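Local coordinates for nucleoprotein (Rift valley fever virus, PDB 3OV9), which encapsidates the viral genomic RNA as a self-assembling, ring-forming nucleoprotein, protecting it from nucleases and presenting it as template for transcription and replication, at residues Arg36-Leu41 against Ala108-Gly113; Gly95-Ser98 against Leu102-Ser105; Glu191-Phe196 against Gln239-Ala244. One frame throughout, in Å; residues are numbered along the deposited sequence. Where two conformers were deposited one is given.

Contact 1: Arg36-Leu41 against Ala108-Gly113; sequences RRVIEL and AAALAG
Val38 and Ala110 meet where helix 35-46 runs past the end of helix 104-110, and this is the tight point: Val38 CG1 lies 3.6 Å from Ala110 CB, with the backbones only 6.6 Å apart, CA to CA. Both side chains leave the backbone toward the other segment. CG1 of Val38 is anti to its own backbone nitrogen (chi1 167°), which lays that branch over the alanine methyl. One residue on, Ile39 packs more loosely. Ile39 CG1 is 4.3 Å from Ala110 CB. The extended chain carries Ile39 CD1 on to the carbonyl end of the helix, where it sits 4.3 Å from Leu111 CD2. Leu111 is the junction residue: the first to leave helical geometry after helix 104-110 and the N-cap of helix 112-122. Its side chain is also covered by helix 50-63. Arg8 of a neighbouring subunit packs on both Ile39 and Leu111.

The other face of helix 35-46 is partly exposed and polar. There Arg37 NH1 bridges to Glu40 OE1 at 2.7 Å, approaching from well above the carboxylate plane, while Leu41 CD2 covers a face of the guanidinium and Asp100 pairs with NE. Phe33 and Arg106, both probable RNA-binding residues, flank the tight part. Helix 35-46 contributes a segment from the region essential for oligomerization. Here the small alanine at the end of helix 104-110 lets helix 35-46 come close, one helix-helix contact of this orthogonal bundle.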
ATOM      1  N   ARG A  36      28.253   5.569 -33.343  1.00 15.57           N
ATOM      2  CA  ARG A  36      29.394   4.972 -34.041  1.00 15.85           C
ATOM      3  C   ARG A  36      29.571   3.496 -33.688  1.00 15.96           C
ATOM      4  O   ARG A  36      29.853   2.676 -34.565  1.00 16.25           O
ATOM      5  CB  ARG A  36      30.686   5.750 -33.758  1.00 15.94           C
ATOM      6  CG  ARG A  36      30.751   7.104 -34.438  1.00 16.40           C
ATOM      7  CD  ARG A  36      31.964   7.907 -33.974  1.00 17.26           C
ATOM      8  NE  ARG A  36      31.974   9.248 -34.556  1.00 17.93           N
ATOM      9  CZ  ARG A  36      31.350  10.306 -34.040  1.00 18.30           C
ATOM     10  NH1 ARG A  36      30.655  10.200 -32.912  1.00 18.51           N
ATOM     11  NH2 ARG A  36      31.422  11.478 -34.659  1.00 18.98           N
ATOM     12  N   ARG A  37      29.392   3.161 -32.411  1.00 15.92           N
ATOM     13  CA  ARG A  37      29.475   1.774 -31.962  1.00 16.06           C
ATOM     14  C   ARG A  37      28.315   0.940 -32.514  1.00 15.85           C
ATOM     15  O   ARG A  37      28.510  -0.217 -32.889  1.00 15.88           O
ATOM     16  CB  ARG A  37      29.543   1.688 -30.433  1.00 16.28           C
ATOM     17  CG  ARG A  37      29.837   0.287 -29.872  1.00 17.26           C
ATOM     18  CD  ARG A  37      31.118  -0.337 -30.425  1.00 18.77           C
ATOM     19  NE  ARG A  37      31.393  -1.629 -29.797  1.00 20.52           N
ATOM     20  CZ  ARG A  37      32.125  -2.600 -30.338  1.00 20.81           C
ATOM     21  NH1 ARG A  37      32.665  -2.452 -31.541  1.00 22.14           N
ATOM     22  NH2 ARG A  37      32.309  -3.732 -29.673  1.00 22.21           N
ATOM     23  N   VAL A  38      27.125   1.538 -32.572  1.00 15.72           N
ATOM     24  CA  VAL A  38      25.943   0.864 -33.129  1.00 15.49           C
ATOM     25  C   VAL A  38      26.191   0.432 -34.579  1.00 15.77           C
ATOM     26  O   VAL A  38      25.967  -0.729 -34.931  1.00 15.70           O
ATOM     27  CB  VAL A  38      24.661   1.743 -33.025  1.00 15.47           C
ATOM     28  CG1 VAL A  38      23.529   1.169 -33.882  1.00 15.19           C
ATOM     29  CG2 VAL A  38      24.203   1.854 -31.580  1.00 15.01           C
ATOM     30  N   ILE A  39      26.672   1.362 -35.399  1.00 15.67           N
ATOM     31  CA  ILE A  39      26.948   1.082 -36.812  1.00 16.26           C
ATOM     32  C   ILE A  39      28.105   0.084 -36.966  1.00 16.62           C
ATOM     33  O   ILE A  39      28.059  -0.795 -37.830  1.00 16.58           O
ATOM     34  CB  ILE A  39      27.193   2.384 -37.614  1.00 16.10           C
ATOM     35  CG1 ILE A  39      25.936   3.260 -37.581  1.00 16.29           C
ATOM     36  CG2 ILE A  39      27.580   2.084 -39.069  1.00 15.80           C
ATOM     37  CD1 ILE A  39      26.154   4.675 -38.027  1.00 17.05           C
ATOM     38  N   GLU A  40      29.124   0.208 -36.117  1.00 17.21           N
ATOM     39  CA  GLU A  40      30.240  -0.741 -36.121  1.00 17.99           C
ATOM     40  C   GLU A  40      29.749  -2.166 -35.878  1.00 18.04           C
ATOM     41  O   GLU A  40      30.144  -3.090 -36.593  1.00 18.34           O
ATOM     42  CB  GLU A  40      31.301  -0.360 -35.084  1.00 18.24           C
ATOM     43  CG  GLU A  40      32.566  -1.228 -35.145  1.00 19.92           C
ATOM     44  CD  GLU A  40      33.659  -0.757 -34.203  1.00 22.09           C
ATOM     45  OE1 GLU A  40      33.340  -0.299 -33.085  1.00 22.77           O
ATOM     46  OE2 GLU A  40      34.846  -0.860 -34.581  1.00 24.10           O
ATOM     47  N   LEU A  41      28.886  -2.327 -34.877  1.00 18.17           N
ATOM     48  CA  LEU A  41      28.318  -3.631 -34.528  1.00 18.13           C
ATOM     49  C   LEU A  41      27.416  -4.189 -35.627  1.00 18.40           C
ATOM     50  O   LEU A  41      27.444  -5.393 -35.894  1.00 18.12           O
ATOM     51  CB  LEU A  41      27.572  -3.572 -33.192  1.00 18.16           C
ATOM     52  CG  LEU A  41      28.407  -3.349 -31.923  1.00 18.02           C
ATOM     53  CD1 LEU A  41      27.500  -3.031 -30.751  1.00 17.49           C
ATOM     54  CD2 LEU A  41      29.301  -4.544 -31.603  1.00 18.22           C
ATOM     55  N   ALA A 108      17.467   2.423 -34.974  1.00 12.08           N
ATOM     56  CA  ALA A 108      16.663   3.543 -35.467  1.00 11.83           C
ATOM     57  C   ALA A 108      17.313   4.896 -35.174  1.00 11.71           C
ATOM     58  O   ALA A 108      17.293   5.797 -36.016  1.00 11.72           O
ATOM     59  CB  ALA A 108      15.251   3.488 -34.878  1.00 11.84           C
ATOM     60  N   ALA A 109      17.898   5.024 -33.985  1.00 11.91           N
ATOM     61  CA  ALA A 109      18.509   6.280 -33.554  1.00 11.90           C
ATOM     62  C   ALA A 109      19.814   6.581 -34.288  1.00 11.83           C
ATOM     63  O   ALA A 109      20.063   7.726 -34.686  1.00 12.11           O
ATOM     64  CB  ALA A 109      18.733   6.270 -32.053  1.00 12.08           C
ATOM     65  N   ALA A 110      20.639   5.554 -34.466  1.00 11.79           N
ATOM     66  CA  ALA A 110      21.924   5.717 -35.137  1.00 11.76           C
ATOM     67  C   ALA A 110      21.740   6.007 -36.618  1.00 11.83           C
ATOM     68  O   ALA A 110      22.607   6.621 -37.231  1.00 11.69           O
ATOM     69  CB  ALA A 110      22.788   4.494 -34.943  1.00 11.87           C
ATOM     70  N   LEU A 111      20.611   5.561 -37.175  1.00 11.87           N
ATOM     71  CA  LEU A 111      20.297   5.741 -38.594  1.00 12.01           C
ATOM     72  C   LEU A 111      19.059   6.638 -38.811  1.00 12.22           C
ATOM     73  O   LEU A 111      18.231   6.392 -39.701  1.00 12.18           O
ATOM     74  CB  LEU A 111      20.158   4.370 -39.277  1.00 11.94           C
ATOM     75  CG  LEU A 111      21.389   3.451 -39.202  1.00 12.15           C
ATOM     76  CD1 LEU A 111      21.028   1.998 -39.490  1.00 13.07           C
ATOM     77  CD2 LEU A 111      22.505   3.922 -40.132  1.00 12.58           C
ATOM     78  N   ALA A 112      18.970   7.698 -38.007  1.00 12.32           N
ATOM     79  CA  ALA A 112      17.804   8.589 -37.954  1.00 12.30           C
ATOM     80  C   ALA A 112      17.428   9.253 -39.280  1.00 12.62           C
ATOM     81  O   ALA A 112      16.255   9.540 -39.530  1.00 12.33           O
ATOM     82  CB  ALA A 112      17.986   9.640 -36.867  1.00 12.62           C
ATOM     83  N   GLY A 113      18.423   9.500 -40.126  1.00 12.64           N
ATOM     84  CA  GLY A 113      18.181  10.074 -41.446  1.00 12.93           C
ATOM     85  C   GLY A 113      17.213   9.249 -42.269  1.00 12.98           C
ATOM     86  O   GLY A 113      16.363   9.803 -42.968  1.00 13.28           O
TER

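Contact 2: Gly95-Ser98 against Leu102-Ser105; sequences GNPS and LTLS
Partly apolar and partly bridged by water, this is a local contact in which Pro97 and Gly95, in the loop that follows helix 77-90, fold back on Thr103 at the start of helix 104-110. Thr103 does nearly all the work on its side, and its two branches divide the labour. The methyl Thr103 CG2, anti to the carbonyl carbon, turns to the loop and packs on the flank of the proline ring, 3.5 Å from Pro97 CD and 3.7 Å from Pro97 CG. Thr103 CG2 also comes within 3.7 Å of Gly95 O.

The hydroxyl, set between the backbone nitrogen and the carbonyl carbon (chi1 68°), faces a water instead. That water lies 2.7 Å from Thr103 OG1 and donates a hydrogen bond of 2.7 Å to Gly95 O, so the loop carbonyl and the threonine are joined through one ordered molecule. Gly95 itself has a positive phi (62°), a conformation that suits glycine.

Thr103 is also the N-cap of helix 104-110: OG1 accepts from the backbone N of Arg106, and one oxygen therefore serves both the helix start and the water. The side chain of Arg106 turns back to the loop, where its guanidinium donates to the carbonyls of Pro97 and Ser98. At the same helix start, Ser105 N is held by Asn66 OD1. By similarity Ser105 and Arg106 bind RNA. The chemistry thus implies that the Thr103 cap marks the helix start, while the water and the loop carbonyls tie the loop to it and probably help orient the Arg106 guanidinium, with its positive charge kept close to neutral backbone oxygens.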
ATOM      1  N   GLY A  95      15.651  -2.751 -23.689  1.00 27.46           N
ATOM      2  CA  GLY A  95      15.937  -1.607 -22.821  1.00 27.84           C
ATOM      3  C   GLY A  95      17.222  -0.856 -23.109  1.00 28.03           C
ATOM      4  O   GLY A  95      17.495  -0.499 -24.258  1.00 28.29           O
ATOM      5  N   ASN A  96      18.000  -0.616 -22.053  1.00 28.08           N
ATOM      6  CA  ASN A  96      19.257   0.125 -22.152  0.50 28.07           C
ATOM      7  C   ASN A  96      20.460  -0.685 -21.645  1.00 27.91           C
ATOM      8  O   ASN A  96      20.854  -0.565 -20.476  1.00 28.23           O
ATOM      9  CB  ASN A  96      19.147   1.461 -21.407  0.50 28.21           C
ATOM     10  CG  ASN A  96      20.436   2.262 -21.452  0.50 28.49           C
ATOM     11  OD1 ASN A  96      20.753   2.898 -22.456  0.50 28.99           O
ATOM     12  ND2 ASN A  96      21.185   2.235 -20.354  0.50 28.91           N
ATOM     13  N   PRO A  97      21.053  -1.522 -22.520  1.00 27.55           N
ATOM     14  CA  PRO A  97      22.235  -2.270 -22.099  1.00 27.15           C
ATOM     15  C   PRO A  97      23.525  -1.468 -22.289  1.00 26.75           C
ATOM     16  O   PRO A  97      23.475  -0.251 -22.499  1.00 26.71           O
ATOM     17  CB  PRO A  97      22.214  -3.488 -23.022  1.00 27.18           C
ATOM     18  CG  PRO A  97      21.581  -2.991 -24.269  1.00 27.29           C
ATOM     19  CD  PRO A  97      20.604  -1.923 -23.868  1.00 27.42           C
ATOM     20  N   SER A  98      24.665  -2.152 -22.214  1.00 26.21           N
ATOM     21  CA  SER A  98      25.970  -1.524 -22.412  1.00 25.63           C
ATOM     22  C   SER A  98      26.168  -1.079 -23.862  1.00 25.06           C
ATOM     23  O   SER A  98      25.404  -1.467 -24.753  1.00 25.06           O
ATOM     24  CB  SER A  98      27.095  -2.476 -21.993  1.00 25.80           C
ATOM     25  OG  SER A  98      27.261  -3.519 -22.938  1.00 26.06           O
ATOM     26  N   LEU A 102      23.526  -4.169 -29.098  1.00 19.44           N
ATOM     27  CA  LEU A 102      22.529  -3.574 -29.984  1.00 18.43           C
ATOM     28  C   LEU A 102      21.121  -3.757 -29.437  1.00 17.87           C
ATOM     29  O   LEU A 102      20.816  -4.767 -28.792  1.00 17.66           O
ATOM     30  CB  LEU A 102      22.607  -4.198 -31.382  1.00 18.40           C
ATOM     31  CG  LEU A 102      23.794  -3.866 -32.287  1.00 17.89           C
ATOM     32  CD1 LEU A 102      23.789  -4.767 -33.515  1.00 17.05           C
ATOM     33  CD2 LEU A 102      23.777  -2.401 -32.700  1.00 17.33           C
ATOM     34  N   THR A 103      20.278  -2.758 -29.689  1.00 17.14           N
ATOM     35  CA  THR A 103      18.830  -2.850 -29.489  1.00 16.60           C
ATOM     36  C   THR A 103      18.169  -2.280 -30.738  1.00 16.25           C
ATOM     37  O   THR A 103      18.812  -1.566 -31.513  1.00 15.94           O
ATOM     38  CB  THR A 103      18.333  -2.040 -28.267  1.00 16.69           C
ATOM     39  OG1 THR A 103      18.488  -0.634 -28.514  1.00 16.77           O
ATOM     40  CG2 THR A 103      19.077  -2.425 -26.998  1.00 16.69           C
ATOM     41  N   LEU A 104      16.889  -2.588 -30.925  1.00 15.96           N
ATOM     42  CA  LEU A 104      16.129  -2.065 -32.061  1.00 15.58           C
ATOM     43  C   LEU A 104      16.058  -0.532 -32.071  1.00 15.31           C
ATOM     44  O   LEU A 104      16.243   0.089 -33.118  1.00 15.22           O
ATOM     45  CB  LEU A 104      14.720  -2.678 -32.102  1.00 15.52           C
ATOM     46  CG  LEU A 104      14.623  -4.198 -32.276  1.00 15.66           C
ATOM     47  CD1 LEU A 104      13.191  -4.661 -32.066  1.00 16.46           C
ATOM     48  CD2 LEU A 104      15.129  -4.646 -33.638  1.00 15.81           C
ATOM     49  N   SER A 105      15.816   0.067 -30.904  1.00 15.13           N
ATOM     50  CA  SER A 105      15.726   1.525 -30.779  1.00 15.25           C
ATOM     51  C   SER A 105      17.044   2.209 -31.141  1.00 14.89           C
ATOM     52  O   SER A 105      17.046   3.289 -31.731  1.00 14.99           O
ATOM     53  CB  SER A 105      15.298   1.934 -29.365  1.00 15.48           C
ATOM     54  OG  SER A 105      13.953   1.573 -29.108  1.00 16.71           O
TER
HETATM   55  O   HOH W   1      17.631   0.917 -26.525  1.00 21.93           O

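Contact 3: Glu191-Phe196 against Gln239-Ala244; sequences EVAATF and QAYKTA
Tyr241 reaches across from helix 232-243 to Ala193 and Phe196 of helix 189-204, meeting them with its hydroxyl oxygen, and it alone makes the contact from 239-244. Its CB leaves the backbone toward the other helix, and CG lies anti to the backbone nitrogen (chi1 -176°), a setting that throws the ring outward. The side chain also touches Ser170 of helix 159-180, and Lys189 makes a cation-pi contact with it. Farther out, Tyr241 CE1 and Tyr241 CZ approach Phe196 CZ without touching, each at 4.7 Å. Contact begins at the tip, where Tyr241 OH sits 3.9 Å from Ala193 CB and the same distance from Phe196 CZ, resting against a methyl and an aromatic edge side by side.

The two segments stay well separated, 11.0 Å between the CA atoms of Ala193 and Tyr241. In this all-helical bundle a long tyrosine can therefore link 239-244 to a segment that its backbone does not approach. Phe196 comes from the opposite direction and presents its edge, with the tyrosine oxygen near the ring plane. One face of that phenylalanine lies on Ala193 CA of its own helix, 3.5 Å above the plane, while Leu173 and Ser177 of helix 159-180 pack against the ring as well.

Lys189 adds a second tie, its NZ bonding to the carbonyls of Tyr241 and Ala244. Beside the contact, in Thr195, an RNA-binding residue by similarity, Thr195 OG1 donates to Val192 O at 2.6 Å, in the carbonyl plane, and that oxygen also accepts from Thr195 N.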
ATOM      1  N   GLU A 191       5.996  16.906 -15.912  1.00 36.66           N
ATOM      2  CA  GLU A 191       6.429  15.632 -15.334  1.00 35.98           C
ATOM      3  C   GLU A 191       6.734  14.595 -16.419  1.00 35.28           C
ATOM      4  O   GLU A 191       7.673  13.806 -16.284  1.00 35.20           O
ATOM      5  CB  GLU A 191       5.394  15.103 -14.334  1.00 36.15           C
ATOM      6  CG  GLU A 191       5.383  15.863 -13.005  1.00 36.72           C
ATOM      7  CD  GLU A 191       4.287  15.407 -12.050  1.00 37.57           C
ATOM      8  OE1 GLU A 191       3.186  15.045 -12.515  1.00 37.56           O
ATOM      9  OE2 GLU A 191       4.528  15.427 -10.823  1.00 38.16           O
ATOM     10  N   VAL A 192       5.944  14.608 -17.491  1.00 34.38           N
ATOM     11  CA  VAL A 192       6.190  13.749 -18.652  1.00 33.49           C
ATOM     12  C   VAL A 192       7.435  14.231 -19.404  1.00 32.91           C
ATOM     13  O   VAL A 192       8.254  13.421 -19.845  1.00 32.71           O
ATOM     14  CB  VAL A 192       4.958  13.682 -19.599  1.00 33.54           C
ATOM     15  CG1 VAL A 192       5.267  12.860 -20.849  1.00 33.40           C
ATOM     16  CG2 VAL A 192       3.751  13.095 -18.873  1.00 33.53           C
ATOM     17  N   ALA A 193       7.576  15.552 -19.524  1.00 32.07           N
ATOM     18  CA  ALA A 193       8.740  16.166 -20.168  1.00 31.34           C
ATOM     19  C   ALA A 193      10.051  15.782 -19.488  1.00 30.83           C
ATOM     20  O   ALA A 193      11.073  15.617 -20.154  1.00 30.78           O
ATOM     21  CB  ALA A 193       8.592  17.679 -20.221  1.00 31.37           C
ATOM     22  N   ALA A 194      10.009  15.625 -18.167  1.00 30.15           N
ATOM     23  CA  ALA A 194      11.180  15.229 -17.387  1.00 29.49           C
ATOM     24  C   ALA A 194      11.700  13.842 -17.771  1.00 28.96           C
ATOM     25  O   ALA A 194      12.858  13.517 -17.504  1.00 29.11           O
ATOM     26  CB  ALA A 194      10.872  15.293 -15.894  1.00 29.52           C
ATOM     27  N   THR A 195      10.844  13.037 -18.402  1.00 28.21           N
ATOM     28  CA  THR A 195      11.209  11.677 -18.808  1.00 27.52           C
ATOM     29  C   THR A 195      11.809  11.596 -20.216  1.00 26.85           C
ATOM     30  O   THR A 195      12.469  10.609 -20.548  1.00 27.07           O
ATOM     31  CB  THR A 195      10.017  10.680 -18.707  1.00 27.61           C
ATOM     32  OG1 THR A 195       9.081  10.920 -19.766  1.00 27.88           O
ATOM     33  CG2 THR A 195       9.316  10.789 -17.357  1.00 27.78           C
ATOM     34  N   PHE A 196      11.589  12.624 -21.039  1.00 25.84           N
ATOM     35  CA  PHE A 196      12.094  12.589 -22.414  1.00 24.85           C
ATOM     36  C   PHE A 196      13.125  13.655 -22.801  1.00 24.35           C
ATOM     37  O   PHE A 196      13.802  13.501 -23.817  1.00 24.16           O
ATOM     38  CB  PHE A 196      10.949  12.515 -23.446  1.00 24.73           C
ATOM     39  CG  PHE A 196      10.071  13.747 -23.512  1.00 24.55           C
ATOM     40  CD1 PHE A 196      10.580  14.976 -23.930  1.00 24.07           C
ATOM     41  CD2 PHE A 196       8.713  13.657 -23.214  1.00 24.56           C
ATOM     42  CE1 PHE A 196       9.761  16.104 -24.015  1.00 24.07           C
ATOM     43  CE2 PHE A 196       7.882  14.778 -23.299  1.00 24.28           C
ATOM     44  CZ  PHE A 196       8.408  16.003 -23.700  1.00 24.48           C
ATOM     45  N   GLN A 239       3.352  26.017 -31.030  1.00 21.60           N
ATOM     46  CA  GLN A 239       2.285  26.723 -30.326  1.00 22.43           C
ATOM     47  C   GLN A 239       1.360  25.737 -29.608  1.00 22.83           C
ATOM     48  O   GLN A 239       0.950  25.982 -28.472  1.00 22.97           O
ATOM     49  CB  GLN A 239       1.502  27.619 -31.300  1.00 22.53           C
ATOM     50  CG  GLN A 239       0.213  28.251 -30.745  1.00 23.07           C
ATOM     51  CD  GLN A 239       0.438  29.191 -29.564  1.00 23.80           C
ATOM     52  OE1 GLN A 239      -0.417  29.306 -28.683  1.00 25.20           O
ATOM     53  NE2 GLN A 239       1.577  29.870 -29.544  1.00 24.40           N
ATOM     54  N   ALA A 240       1.055  24.622 -30.268  1.00 23.33           N
ATOM     55  CA  ALA A 240       0.239  23.565 -29.670  1.00 23.88           C
ATOM     56  C   ALA A 240       0.877  22.978 -28.406  1.00 24.37           C
ATOM     57  O   ALA A 240       0.174  22.673 -27.442  1.00 24.43           O
ATOM     58  CB  ALA A 240      -0.059  22.468 -30.688  1.00 23.81           C
ATOM     59  N   TYR A 241       2.203  22.838 -28.406  1.00 24.87           N
ATOM     60  CA  TYR A 241       2.925  22.340 -27.230  1.00 25.55           C
ATOM     61  C   TYR A 241       2.867  23.312 -26.049  1.00 26.11           C
ATOM     62  O   TYR A 241       2.767  22.885 -24.895  1.00 26.26           O
ATOM     63  CB  TYR A 241       4.381  21.997 -27.569  1.00 25.44           C
ATOM     64  CG  TYR A 241       5.147  21.386 -26.411  1.00 25.21           C
ATOM     65  CD1 TYR A 241       4.844  20.104 -25.948  1.00 24.83           C
ATOM     66  CD2 TYR A 241       6.173  22.089 -25.776  1.00 25.14           C
ATOM     67  CE1 TYR A 241       5.537  19.540 -24.884  1.00 24.86           C
ATOM     68  CE2 TYR A 241       6.875  21.531 -24.708  1.00 25.40           C
ATOM     69  CZ  TYR A 241       6.550  20.257 -24.271  1.00 25.02           C
ATOM     70  OH  TYR A 241       7.238  19.697 -23.219  1.00 25.55           O
ATOM     71  N   LYS A 242       2.934  24.610 -26.346  1.00 26.81           N
ATOM     72  CA  LYS A 242       2.838  25.662 -25.329  1.00 27.69           C
ATOM     73  C   LYS A 242       1.547  25.564 -24.522  1.00 27.99           C
ATOM     74  O   LYS A 242       1.563  25.697 -23.298  1.00 28.09           O
ATOM     75  CB  LYS A 242       2.927  27.048 -25.974  1.00 27.78           C
ATOM     76  CG  LYS A 242       4.334  27.517 -26.278  1.00 28.71           C
ATOM     77  CD  LYS A 242       4.323  28.632 -27.309  1.00 30.12           C
ATOM     78  CE  LYS A 242       5.733  29.029 -27.708  1.00 30.53           C
ATOM     79  NZ  LYS A 242       5.720  30.067 -28.776  1.00 31.89           N
ATOM     80  N   THR A 243       0.438  25.321 -25.218  1.00 28.42           N
ATOM     81  CA  THR A 243      -0.888  25.304 -24.598  1.00 28.92           C
ATOM     82  C   THR A 243      -1.358  23.890 -24.233  1.00 29.12           C
ATOM     83  O   THR A 243      -2.442  23.715 -23.670  1.00 29.21           O
ATOM     84  CB  THR A 243      -1.942  26.004 -25.494  1.00 28.96           C
ATOM     85  OG1 THR A 243      -1.984  25.370 -26.778  1.00 29.12           O
ATOM     86  CG2 THR A 243      -1.601  27.480 -25.677  1.00 29.33           C
ATOM     87  N   ALA A 244      -0.531  22.891 -24.544  1.00 29.29           N
ATOM     88  CA  ALA A 244      -0.843  21.491 -24.251  1.00 29.62           C
ATOM     89  C   ALA A 244      -0.839  21.204 -22.752  1.00 29.85           C
ATOM     90  O   ALA A 244      -0.143  21.873 -21.984  1.00 29.92           O
ATOM     91  CB  ALA A 244       0.131  20.566 -24.971  1.00 29.51           C
TER

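From the N terminus, contact 1 opens first, on helix 35-46, and closes a loop of 66 residues when the chain reaches the junction of helices 104-110 and 112-122. Contact 2 opens and closes within that loop, spanning just three residues, and shares helix 104-110 with it. The two also touch, as Leu102 packs on Val38 and Leu41, so the helix start and helix end are tied to one region of the fold. Contact 3 follows in series, closing 42 residues between helix 189-204 and the C-terminal helix 232-243. It lies across the chain's centre from contact 1, their centres about 27 Å apart, and fastens a separate helical region.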